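Local atomic coordinates of type III Pentaketide Synthase (Neurospora crassa, PDB entry 3EUO), a protein that probably builds pentaketide products by decarboxylative condensation of malonyl units onto an acyl starter, as a type III polyketide synthase of the chalcone and stilbene synthase family. Residues D80-A85 and P117-Y122; E87-A92 and K125-S130; K91-A94 and V99-Q102; L147-T152 and I169-L174. One frame throughout, in Å; residues are numbered along the deposited sequence.

Contacts 1, 2 and 3 share helix 70-96, while contact 4 pairs helix 145-162 with strand 168-175. Contacts 1 and 2 join the same two helices, 70-96 and 119-127, with centres about 10 Å apart; contact 3 follows at the far end of helix 70-96, its centre about 7 Å from that of contact 2. Contacts 1 and 4 are buried and rest on apolar packing, with one tyrosine ring in the first and a bare methyl pair in the second. Contacts 2 and 3 are partly buried: an arginine flanks the leucine in 2, and a methionine meets loop backbone in 3. Strand 168-175 has helix 145-162 on one face; from the other, Leu172 and Leu174 pack on contact 1, Leu170 and Leu172 on contact 2.

Contact 1: residues D80-A85 and P117-Y122; sequences DGVPLA and PGYDHY
Val82 sets its two methyls against two tyrosines one turn apart at the start of helix 119-127: CG2 lies 4.2 Å from Tyr119 CB, and CG1 lies 4.5 Å from Tyr122 CB. With CG1 anti to the backbone N (chi1 165°), CG1 points at Tyr122 and CG2 at Tyr119. One turn on, Ala85 CB comes to 4.3 Å from Tyr119 CE1, and both this methyl and Val82 CG2 reach the ring obliquely. The backbones stay well separated, with Val82 CA 7.1 Å from Tyr119 CA, so side chains alone bridge the gap.

Tyr119 turns its ring back over its own backbone, with CG between N and C (chi1 87°), and this carries the phenol down between helix 70-96 and the sheet. There its OH is hydrogen-bonded to Thr109 O, which satisfies the buried hydroxyl, while Phe77 makes an edge-to-face pair with the ring and Leu172 and Leu174 pack on it. Tyr122 behaves differently: it offers its CB to Val82, then its ring leads away, with Pro117 O in plane at the ring edge and Glu238 of the second subunit packing against the side chain. Two helices side by side over one face of a mixed sheet, their apolar residues meeting above its strands, are characteristic of the outer helical layer of the thiolase fold.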
loop_
_atom_site.group_PDB
_atom_site.type_symbol
_atom_site.label_atom_id
_atom_site.label_comp_id
_atom_site.label_asym_id
_atom_site.label_seq_id
_atom_site.Cartn_x
_atom_site.Cartn_y
_atom_site.Cartn_z
ATOM N N ASP A 80 -9.365 -15.338 -10.271
ATOM C CA ASP A 80 -10.225 -15.981 -9.266
ATOM C C ASP A 80 -10.440 -15.178 -7.979
ATOM O O ASP A 80 -11.400 -15.426 -7.252
ATOM C CB ASP A 80 -9.697 -17.381 -8.938
ATOM C CG ASP A 80 -9.907 -18.354 -10.080
ATOM O OD1 ASP A 80 -10.690 -19.301 -9.893
ATOM O OD2 ASP A 80 -9.315 -18.152 -11.167
ATOM N N GLY A 81 -9.550 -14.227 -7.700
ATOM C CA GLY A 81 -9.668 -13.386 -6.502
ATOM C C GLY A 81 -10.456 -12.115 -6.769
ATOM O O GLY A 81 -11.404 -11.796 -6.051
ATOM N N VAL A 82 -10.079 -11.390 -7.818
ATOM C CA VAL A 82 -10.740 -10.114 -8.139
ATOM C C VAL A 82 -12.285 -10.207 -8.216
ATOM O O VAL A 82 -12.970 -9.352 -7.655
ATOM C CB VAL A 82 -10.089 -9.410 -9.377
ATOM C CG1 VAL A 82 -10.977 -8.281 -9.936
ATOM C CG2 VAL A 82 -8.713 -8.877 -8.999
ATOM N N PRO A 83 -12.835 -11.262 -8.860
ATOM C CA PRO A 83 -14.298 -11.422 -8.885
ATOM C C PRO A 83 -14.948 -11.485 -7.493
ATOM O O PRO A 83 -16.090 -11.039 -7.328
ATOM C CB PRO A 83 -14.486 -12.756 -9.622
ATOM C CG PRO A 83 -13.270 -12.862 -10.490
ATOM C CD PRO A 83 -12.171 -12.339 -9.622
ATOM N N LEU A 84 -14.236 -12.046 -6.512
ATOM C CA LEU A 84 -14.724 -12.108 -5.134
ATOM C C LEU A 84 -14.796 -10.695 -4.569
ATOM O O LEU A 84 -15.771 -10.322 -3.908
ATOM C CB LEU A 84 -13.788 -12.960 -4.262
ATOM C CG LEU A 84 -13.490 -14.398 -4.684
ATOM C CD1 LEU A 84 -12.418 -15.015 -3.789
ATOM C CD2 LEU A 84 -14.765 -15.234 -4.679
ATOM N N ALA A 85 -13.757 -9.913 -4.846
ATOM C CA ALA A 85 -13.674 -8.533 -4.372
ATOM C C ALA A 85 -14.760 -7.668 -5.011
ATOM O O ALA A 85 -15.351 -6.803 -4.355
ATOM C CB ALA A 85 -12.298 -7.966 -4.663
ATOM N N PRO A 117 -0.703 -1.786 -12.532
ATOM C CA PRO A 117 -1.659 -1.284 -11.522
ATOM C C PRO A 117 -2.031 -2.335 -10.477
ATOM O O PRO A 117 -2.064 -3.536 -10.788
ATOM C CB PRO A 117 -2.903 -0.915 -12.350
ATOM C CG PRO A 117 -2.422 -0.805 -13.765
ATOM C CD PRO A 117 -1.250 -1.724 -13.899
ATOM N N GLY A 118 -2.304 -1.884 -9.253
ATOM C CA GLY A 118 -2.764 -2.774 -8.178
ATOM C C GLY A 118 -4.158 -3.316 -8.430
ATOM O O GLY A 118 -4.896 -2.802 -9.290
ATOM N N TYR A 119 -4.528 -4.354 -7.684
ATOM C CA TYR A 119 -5.779 -5.069 -7.949
ATOM C C TYR A 119 -6.990 -4.179 -7.751
ATOM O O TYR A 119 -8.032 -4.396 -8.379
ATOM C CB TYR A 119 -5.891 -6.349 -7.101
ATOM C CG TYR A 119 -6.481 -6.173 -5.710
ATOM C CD1 TYR A 119 -7.866 -6.269 -5.500
ATOM C CD2 TYR A 119 -5.657 -5.936 -4.600
ATOM C CE1 TYR A 119 -8.416 -6.121 -4.226
ATOM C CE2 TYR A 119 -6.203 -5.784 -3.309
ATOM C CZ TYR A 119 -7.578 -5.878 -3.134
ATOM O OH TYR A 119 -8.116 -5.734 -1.880
ATOM N N ASP A 120 -6.842 -3.170 -6.890
ATOM C CA ASP A 120 -7.925 -2.244 -6.607
ATOM C C ASP A 120 -8.395 -1.514 -7.861
ATOM O O ASP A 120 -9.591 -1.249 -8.018
ATOM C CB ASP A 120 -7.553 -1.265 -5.482
ATOM C CG ASP A 120 -6.317 -0.427 -5.787
ATOM O OD1 ASP A 120 -5.438 -0.871 -6.561
ATOM O OD2 ASP A 120 -6.224 0.690 -5.220
ATOM N N HIS A 121 -7.453 -1.194 -8.746
ATOM C CA HIS A 121 -7.804 -0.586 -10.023
ATOM C C HIS A 121 -8.851 -1.401 -10.779
ATOM O O HIS A 121 -9.876 -0.863 -11.229
ATOM C CB HIS A 121 -6.578 -0.414 -10.912
ATOM C CG HIS A 121 -6.921 0.089 -12.279
ATOM N ND1 HIS A 121 -7.156 -0.752 -13.347
ATOM C CD2 HIS A 121 -7.137 1.345 -12.733
ATOM C CE1 HIS A 121 -7.479 -0.032 -14.405
ATOM N NE2 HIS A 121 -7.468 1.244 -14.061
ATOM N N TYR A 122 -8.586 -2.696 -10.910
ATOM C CA TYR A 122 -9.434 -3.600 -11.689
ATOM C C TYR A 122 -10.800 -3.774 -11.023
ATOM O O TYR A 122 -11.838 -3.772 -11.702
ATOM C CB TYR A 122 -8.729 -4.942 -11.904
ATOM C CG TYR A 122 -7.428 -4.796 -12.667
ATOM C CD1 TYR A 122 -7.391 -4.945 -14.056
ATOM C CD2 TYR A 122 -6.240 -4.493 -12.003
ATOM C CE1 TYR A 122 -6.193 -4.802 -14.766
ATOM C CE2 TYR A 122 -5.036 -4.349 -12.703
ATOM C CZ TYR A 122 -5.026 -4.504 -14.080
ATOM O OH TYR A 122 -3.835 -4.360 -14.767
#

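Contact 2: residues E87-A92 and K125-S130; sequences EASRKA and KELGLS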
loop_
_atom_site.group_PDB
_atom_site.type_symbol
_atom_site.label_atom_id
_atom_site.label_comp_id
_atom_site.label_asym_id
_atom_site.label_seq_id
_atom_site.Cartn_x
_atom_site.Cartn_y
_atom_site.Cartn_z
ATOM N N GLU A 87 -17.692 -8.769 -6.114
ATOM C CA GLU A 87 -18.993 -9.162 -5.548
ATOM C C GLU A 87 -19.202 -8.681 -4.104
ATOM O O GLU A 87 -20.292 -8.214 -3.753
ATOM C CB GLU A 87 -19.200 -10.675 -5.684
ATOM C CG GLU A 87 -20.508 -11.213 -5.088
ATOM C CD GLU A 87 -21.771 -10.688 -5.782
ATOM O OE1 GLU A 87 -21.687 -10.132 -6.902
ATOM O OE2 GLU A 87 -22.862 -10.844 -5.195
ATOM N N ALA A 88 -18.157 -8.781 -3.276
ATOM C CA ALA A 88 -18.204 -8.282 -1.898
ATOM C C ALA A 88 -18.469 -6.774 -1.876
ATOM O O ALA A 88 -19.303 -6.290 -1.115
ATOM C CB ALA A 88 -16.901 -8.603 -1.169
ATOM N N SER A 89 -17.759 -6.046 -2.732
ATOM C CA SER A 89 -17.929 -4.603 -2.859
ATOM C C SER A 89 -19.334 -4.246 -3.332
ATOM O O SER A 89 -19.924 -3.283 -2.836
ATOM C CB SER A 89 -16.885 -4.023 -3.816
ATOM O OG SER A 89 -15.568 -4.225 -3.313
ATOM N N ARG A 90 -19.851 -5.017 -4.293
ATOM C CA ARG A 90 -21.208 -4.805 -4.799
ATOM C C ARG A 90 -22.252 -4.924 -3.691
ATOM O O ARG A 90 -23.180 -4.120 -3.621
ATOM C CB ARG A 90 -21.546 -5.797 -5.913
ATOM C CG ARG A 90 -20.934 -5.466 -7.264
ATOM C CD ARG A 90 -21.548 -6.336 -8.383
ATOM N NE ARG A 90 -20.795 -6.243 -9.636
ATOM C CZ ARG A 90 -20.860 -5.222 -10.493
ATOM N NH1 ARG A 90 -21.650 -4.178 -10.250
ATOM N NH2 ARG A 90 -20.126 -5.245 -11.601
ATOM N N LYS A 91 -22.102 -5.937 -2.844
ATOM C CA LYS A 91 -23.079 -6.199 -1.786
ATOM C C LYS A 91 -23.019 -5.149 -0.687
ATOM O O LYS A 91 -24.050 -4.745 -0.147
ATOM C CB LYS A 91 -22.901 -7.608 -1.218
ATOM C CG LYS A 91 -23.273 -8.701 -2.224
ATOM C CD LYS A 91 -23.341 -10.088 -1.598
ATOM C CE LYS A 91 -21.975 -10.699 -1.388
ATOM N NZ LYS A 91 -22.081 -12.142 -0.958
ATOM N N ALA A 92 -21.806 -4.709 -0.361
ATOM C CA ALA A 92 -21.618 -3.630 0.605
ATOM C C ALA A 92 -22.275 -2.350 0.096
ATOM O O ALA A 92 -23.009 -1.699 0.830
ATOM C CB ALA A 92 -20.135 -3.410 0.885
ATOM N N LYS A 125 -12.720 -0.515 -11.610
ATOM C CA LYS A 125 -13.136 -0.480 -13.020
ATOM C C LYS A 125 -14.368 -1.353 -13.262
ATOM O O LYS A 125 -15.316 -0.933 -13.931
ATOM C CB LYS A 125 -11.984 -0.931 -13.930
ATOM C CG LYS A 125 -12.296 -0.912 -15.436
ATOM C CD LYS A 125 -11.219 -1.661 -16.216
ATOM C CE LYS A 125 -11.457 -1.652 -17.731
ATOM N NZ LYS A 125 -12.232 -2.838 -18.213
ATOM N N GLU A 126 -14.344 -2.571 -12.725
ATOM C CA GLU A 126 -15.480 -3.484 -12.847
ATOM C C GLU A 126 -16.738 -2.944 -12.166
ATOM O O GLU A 126 -17.856 -3.188 -12.633
ATOM C CB GLU A 126 -15.131 -4.855 -12.280
ATOM C CG GLU A 126 -14.260 -5.705 -13.183
ATOM C CD GLU A 126 -14.405 -7.190 -12.888
ATOM O OE1 GLU A 126 -15.543 -7.640 -12.613
ATOM O OE2 GLU A 126 -13.382 -7.909 -12.929
ATOM N N LEU A 127 -16.547 -2.206 -11.074
ATOM C CA LEU A 127 -17.644 -1.567 -10.352
ATOM C C LEU A 127 -18.144 -0.283 -11.024
ATOM O O LEU A 127 -19.213 0.230 -10.676
ATOM C CB LEU A 127 -17.226 -1.253 -8.906
ATOM C CG LEU A 127 -16.966 -2.430 -7.958
ATOM C CD1 LEU A 127 -16.268 -1.927 -6.698
ATOM C CD2 LEU A 127 -18.265 -3.150 -7.594
ATOM N N GLY A 128 -17.368 0.244 -11.967
ATOM C CA GLY A 128 -17.733 1.473 -12.669
ATOM C C GLY A 128 -17.566 2.709 -11.806
ATOM O O GLY A 128 -18.302 3.687 -11.955
ATOM N N LEU A 129 -16.583 2.682 -10.905
ATOM C CA LEU A 129 -16.323 3.828 -10.028
ATOM C C LEU A 129 -15.715 5.009 -10.781
ATOM O O LEU A 129 -15.287 4.864 -11.927
ATOM C CB LEU A 129 -15.445 3.417 -8.840
ATOM C CG LEU A 129 -15.983 2.265 -7.987
ATOM C CD1 LEU A 129 -15.121 2.087 -6.757
ATOM C CD2 LEU A 129 -17.436 2.502 -7.590
ATOM N N SER A 130 -15.698 6.172 -10.134
ATOM C CA SER A 130 -15.256 7.429 -10.742
ATOM C C SER A 130 -13.823 7.372 -11.273
ATOM O O SER A 130 -12.952 6.769 -10.654
ATOM C CB SER A 130 -15.368 8.559 -9.715
ATOM O OG SER A 130 -14.932 9.796 -10.255
#
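This is a partly buried helix-helix contact, in which Leu127, on the last turn of helix 119-127, sets one methyl on Ser89 and the other on Arg90 of helix 70-96, on the outer side of the sheet. The evidence is in the two leucine methyls, which divide the work: CD1 sits 3.6 Å from Ser89 CB, and CD2 sits 3.5 Å from Arg90 CG. Leu127 CG is anti to its carbonyl carbon (chi1 -67°), and the forked end comes closer to the other helix than its CB direction would suggest. The Ser89 hydroxyl is hydrogen-bonded to Ala85 O within helix 70-96. Arg90 is extended from CG to NE; it and Leu127 lie alongside and run opposite ways. Its guanidinium has Leu127 CD2 over one face, 4.3 Å above the plane and nearer its margin than its centre, and its NH2 comes to 3.2 Å from Glu126 O. The carboxylate of Glu126 is not in contact with it, Arg90 NH2 to Glu126 OE1 being 5.3 Å. Trimming Leu127 to an alanine would probably open a gap beside Ser89 and leave the aliphatic part of Arg90 without its apolar support. Directly after Leu127 the helix stops in a Schellman motif, where Gly128 takes a positive phi of 74°. Beneath the two helices lies strand 168-175, whose Leu170 touches both Ser89 and Leu127 and whose Leu172 touches Ser89.

Contact 3: residues K91-A94 and V99-Q102; sequences KAMA and VPAQ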
loop_
_atom_site.group_PDB
_atom_site.type_symbol
_atom_site.label_atom_id
_atom_site.label_comp_id
_atom_site.label_asym_id
_atom_site.label_seq_id
_atom_site.Cartn_x
_atom_site.Cartn_y
_atom_site.Cartn_z
ATOM N N LYS A 91 -22.102 -5.937 -2.844
ATOM C CA LYS A 91 -23.079 -6.199 -1.786
ATOM C C LYS A 91 -23.019 -5.149 -0.687
ATOM O O LYS A 91 -24.050 -4.745 -0.147
ATOM C CB LYS A 91 -22.901 -7.608 -1.218
ATOM C CG LYS A 91 -23.273 -8.701 -2.224
ATOM C CD LYS A 91 -23.341 -10.088 -1.598
ATOM C CE LYS A 91 -21.975 -10.699 -1.388
ATOM N NZ LYS A 91 -22.081 -12.142 -0.958
ATOM N N ALA A 92 -21.806 -4.709 -0.361
ATOM C CA ALA A 92 -21.618 -3.630 0.605
ATOM C C ALA A 92 -22.275 -2.350 0.096
ATOM O O ALA A 92 -23.009 -1.699 0.830
ATOM C CB ALA A 92 -20.135 -3.410 0.885
ATOM N N MET A 93 -22.025 -2.011 -1.169
ATOM C CA MET A 93 -22.630 -0.825 -1.793
ATOM C C MET A 93 -24.154 -0.942 -1.844
ATOM O O MET A 93 -24.862 0.030 -1.583
ATOM C CB MET A 93 -22.053 -0.578 -3.194
ATOM C CG MET A 93 -20.564 -0.192 -3.209
ATOM S SD MET A 93 -19.858 -0.136 -4.900
ATOM C CE MET A 93 -20.713 1.297 -5.549
ATOM N N ALA A 94 -24.650 -2.133 -2.169
ATOM C CA ALA A 94 -26.095 -2.382 -2.248
ATOM C C ALA A 94 -26.786 -2.161 -0.909
ATOM O O ALA A 94 -27.850 -1.537 -0.847
ATOM C CB ALA A 94 -26.368 -3.794 -2.773
ATOM N N VAL A 99 -24.738 4.205 -5.328
ATOM C CA VAL A 99 -24.394 3.932 -6.717
ATOM C C VAL A 99 -22.912 4.297 -6.934
ATOM O O VAL A 99 -22.346 5.050 -6.134
ATOM C CB VAL A 99 -25.334 4.691 -7.683
ATOM C CG1 VAL A 99 -26.772 4.186 -7.519
ATOM C CG2 VAL A 99 -25.263 6.187 -7.447
ATOM N N PRO A 100 -22.278 3.756 -7.992
ATOM C CA PRO A 100 -20.837 3.956 -8.187
ATOM C C PRO A 100 -20.337 5.402 -8.073
ATOM O O PRO A 100 -19.314 5.632 -7.429
ATOM C CB PRO A 100 -20.600 3.407 -9.594
ATOM C CG PRO A 100 -21.612 2.355 -9.740
ATOM C CD PRO A 100 -22.842 2.900 -9.053
ATOM N N ALA A 101 -21.052 6.360 -8.661
ATOM C CA ALA A 101 -20.592 7.754 -8.692
ATOM C C ALA A 101 -20.506 8.392 -7.302
ATOM O O ALA A 101 -19.870 9.440 -7.123
ATOM C CB ALA A 101 -21.477 8.600 -9.632
ATOM N N GLN A 102 -21.133 7.753 -6.317
ATOM C CA GLN A 102 -21.156 8.278 -4.955
ATOM C C GLN A 102 -19.922 7.916 -4.131
ATOM O O GLN A 102 -19.684 8.507 -3.083
ATOM C CB GLN A 102 -22.406 7.805 -4.222
ATOM C CG GLN A 102 -23.698 8.458 -4.686
ATOM C CD GLN A 102 -24.892 7.885 -3.942
ATOM O OE1 GLN A 102 -25.364 6.788 -4.250
ATOM N NE2 GLN A 102 -25.362 8.608 -2.933
#
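Met93 meets Val99 and Pro100 through a single atom, its terminal methyl, and the apolar contacts all follow from that. Met93 CE lies 3.7 Å from Pro100 CA and 4.0 Å from Val99 C, so the methyl rests on the peptide joining the two residues; the proline ring itself is farther, with CD at 4.4 Å from CE. The shape of the methionine explains the reach. The side chain leaves the helix toward the loop, runs extended to SD, then bends at its last torsion (chi3 69°), which turns CE onto the loop backbone. Val99 and Pro100, by contrast, direct their CB atoms away, and what they offer to Met93 is chiefly backbone.

The setting is the connection from helix 70-96 to strand 105-109 in the N-terminal half of the thiolase fold: the chain leaves the helix, makes a short 3-10 turn at 100-102 and enters the strand. Met93 also touches Ile103, Leu129 and Ile209, and Pro100 shares Leu129 with it, so the methionine belongs to a wider apolar cluster beside the loop.

The polar interactions lie inside the loop segment and hold its form. Gln102 N donates to Val99 O at 3.0 Å, closing the 3-10 turn. In return the Gln102 side chain folds back, and its OE1 accepts from Val99 N at 2.9 Å in a nearly straight bond (169° at the hydrogen), with the donor tilted 17° from the carbonyl plane, which closes the same turn from the side-chain side.

Contact 4: residues L147-T152 and I169-L174; sequences LAALRT and ILVLAL
Segment 147-152 of helix 145-162 and segment 169-174 of strand 168-175 come within 6.4 Å of each other, measured from Ala149 CA to Val171 CA, a close approach made across an alanine methyl on the helix side. At that point the methyl Ala149 CB meets Val171 CG1 at 3.5 Å, a tight apolar pair. Val171 CG1 is anti to the backbone N (chi1 -164°), a torsion that aims this branch at the helix backbone itself: it lies 3.7 Å from Ala149 C and 3.8 Å from Leu150 N. Leu150 flanks the spot, while the same valine also touches Ala153 one turn on.

On the helix, the Thr152 hydroxyl turns back to Ala148 O, OG1 donating at 2.9 Å with the donor tilted 35° from the carbonyl plane. Thr152 N bonds the same oxygen from across that plane, so two donors grip one acceptor. Arg151, buried, forms salt bridges with Glu372 and with Glu134 of the second subunit, and Thr152 packs on Val136 of the second subunit.

The strand is hydrogen-bonded to Val107 of strand 105-109 on one side and to Val208 of strand 204-211 on the other, and its reverse face meets helix 70-96 through Leu170, Leu172 and Leu174. Parallel strands 134-138 and 168-175, with strand 105-109 between them, are joined through helix 145-162 in a beta-alpha-beta crossover, with the helix in the buried central layer characteristic of the thiolase fold.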
loop_
_atom_site.group_PDB
_atom_site.type_symbol
_atom_site.label_atom_id
_atom_site.label_comp_id
_atom_site.label_asym_id
_atom_site.label_seq_id
_atom_site.Cartn_x
_atom_site.Cartn_y
_atom_site.Cartn_z
ATOM N N LEU A 147 -8.689 -4.125 9.672
ATOM C CA LEU A 147 -8.820 -3.027 10.631
ATOM C C LEU A 147 -7.913 -1.832 10.311
ATOM O O LEU A 147 -8.282 -0.679 10.575
ATOM C CB LEU A 147 -8.621 -3.521 12.069
ATOM C CG LEU A 147 -9.754 -4.398 12.622
ATOM C CD1 LEU A 147 -9.547 -4.675 14.107
ATOM C CD2 LEU A 147 -11.145 -3.789 12.357
ATOM N N ALA A 148 -6.734 -2.089 9.740
ATOM C CA ALA A 148 -5.863 -0.987 9.315
ATOM C C ALA A 148 -6.515 -0.161 8.202
ATOM O O ALA A 148 -6.457 1.077 8.215
ATOM C CB ALA A 148 -4.482 -1.498 8.875
ATOM N N ALA A 149 -7.136 -0.848 7.245
ATOM C CA ALA A 149 -7.851 -0.172 6.169
ATOM C C ALA A 149 -9.024 0.634 6.721
ATOM O O ALA A 149 -9.251 1.763 6.297
ATOM C CB ALA A 149 -8.326 -1.185 5.121
ATOM N N LEU A 150 -9.750 0.056 7.680
ATOM C CA LEU A 150 -10.867 0.756 8.305
ATOM C C LEU A 150 -10.433 2.061 8.994
ATOM O O LEU A 150 -11.090 3.089 8.840
ATOM C CB LEU A 150 -11.607 -0.150 9.305
ATOM C CG LEU A 150 -12.904 0.421 9.888
ATOM C CD1 LEU A 150 -13.988 0.601 8.817
ATOM C CD2 LEU A 150 -13.401 -0.450 11.033
ATOM N N ARG A 151 -9.333 1.999 9.744
ATOM C CA ARG A 151 -8.822 3.160 10.474
ATOM C C ARG A 151 -8.314 4.229 9.505
ATOM O O ARG A 151 -8.534 5.435 9.708
ATOM C CB ARG A 151 -7.711 2.714 11.436
ATOM C CG ARG A 151 -6.995 3.853 12.174
ATOM C CD ARG A 151 -5.954 3.329 13.180
ATOM N NE ARG A 151 -5.075 2.321 12.593
ATOM C CZ ARG A 151 -4.099 2.589 11.727
ATOM N NH1 ARG A 151 -3.868 3.844 11.352
ATOM N NH2 ARG A 151 -3.360 1.599 11.231
ATOM N N THR A 152 -7.634 3.783 8.453
ATOM C CA THR A 152 -7.165 4.685 7.409
ATOM C C THR A 152 -8.364 5.369 6.748
ATOM O O THR A 152 -8.371 6.585 6.606
ATOM C CB THR A 152 -6.314 3.953 6.366
ATOM O OG1 THR A 152 -5.182 3.364 7.023
ATOM C CG2 THR A 152 -5.820 4.925 5.287
ATOM N N ILE A 169 -16.585 5.714 1.557
ATOM C CA ILE A 169 -15.353 4.994 1.255
ATOM C C ILE A 169 -15.563 3.488 1.163
ATOM O O ILE A 169 -16.040 2.862 2.108
ATOM C CB ILE A 169 -14.233 5.324 2.272
ATOM C CG1 ILE A 169 -14.041 6.851 2.358
ATOM C CG2 ILE A 169 -12.934 4.575 1.901
ATOM C CD1 ILE A 169 -12.773 7.313 3.063
ATOM N N LEU A 170 -15.202 2.915 0.014
ATOM C CA LEU A 170 -15.185 1.471 -0.135
ATOM C C LEU A 170 -13.923 0.948 0.536
ATOM O O LEU A 170 -12.813 1.233 0.074
ATOM C CB LEU A 170 -15.216 1.058 -1.617
ATOM C CG LEU A 170 -15.118 -0.448 -1.921
ATOM C CD1 LEU A 170 -16.185 -1.264 -1.180
ATOM C CD2 LEU A 170 -15.207 -0.715 -3.405
ATOM N N VAL A 171 -14.105 0.185 1.611
ATOM C CA VAL A 171 -12.989 -0.436 2.337
ATOM C C VAL A 171 -12.969 -1.926 2.014
ATOM O O VAL A 171 -13.922 -2.641 2.317
ATOM C CB VAL A 171 -13.101 -0.248 3.862
ATOM C CG1 VAL A 171 -11.750 -0.547 4.534
ATOM C CG2 VAL A 171 -13.565 1.168 4.210
ATOM N N LEU A 172 -11.875 -2.397 1.422
ATOM C CA LEU A 172 -11.872 -3.718 0.795
ATOM C C LEU A 172 -10.651 -4.558 1.167
ATOM O O LEU A 172 -9.530 -4.064 1.145
ATOM C CB LEU A 172 -11.958 -3.567 -0.737
ATOM C CG LEU A 172 -11.845 -4.821 -1.627
ATOM C CD1 LEU A 172 -13.064 -5.724 -1.471
ATOM C CD2 LEU A 172 -11.635 -4.433 -3.099
ATOM N N ALA A 173 -10.886 -5.827 1.491
ATOM C CA ALA A 173 -9.795 -6.786 1.699
ATOM C C ALA A 173 -9.999 -8.006 0.821
ATOM O O ALA A 173 -11.106 -8.553 0.747
ATOM C CB ALA A 173 -9.709 -7.194 3.154
ATOM N N LEU A 174 -8.939 -8.416 0.136
ATOM C CA LEU A 174 -8.971 -9.635 -0.658
ATOM C C LEU A 174 -7.695 -10.421 -0.405
ATOM O O LEU A 174 -6.590 -9.880 -0.517
ATOM C CB LEU A 174 -9.125 -9.295 -2.147
ATOM C CG LEU A 174 -8.848 -10.384 -3.194
ATOM C CD1 LEU A 174 -9.837 -11.554 -3.097
ATOM C CD2 LEU A 174 -8.875 -9.779 -4.591
#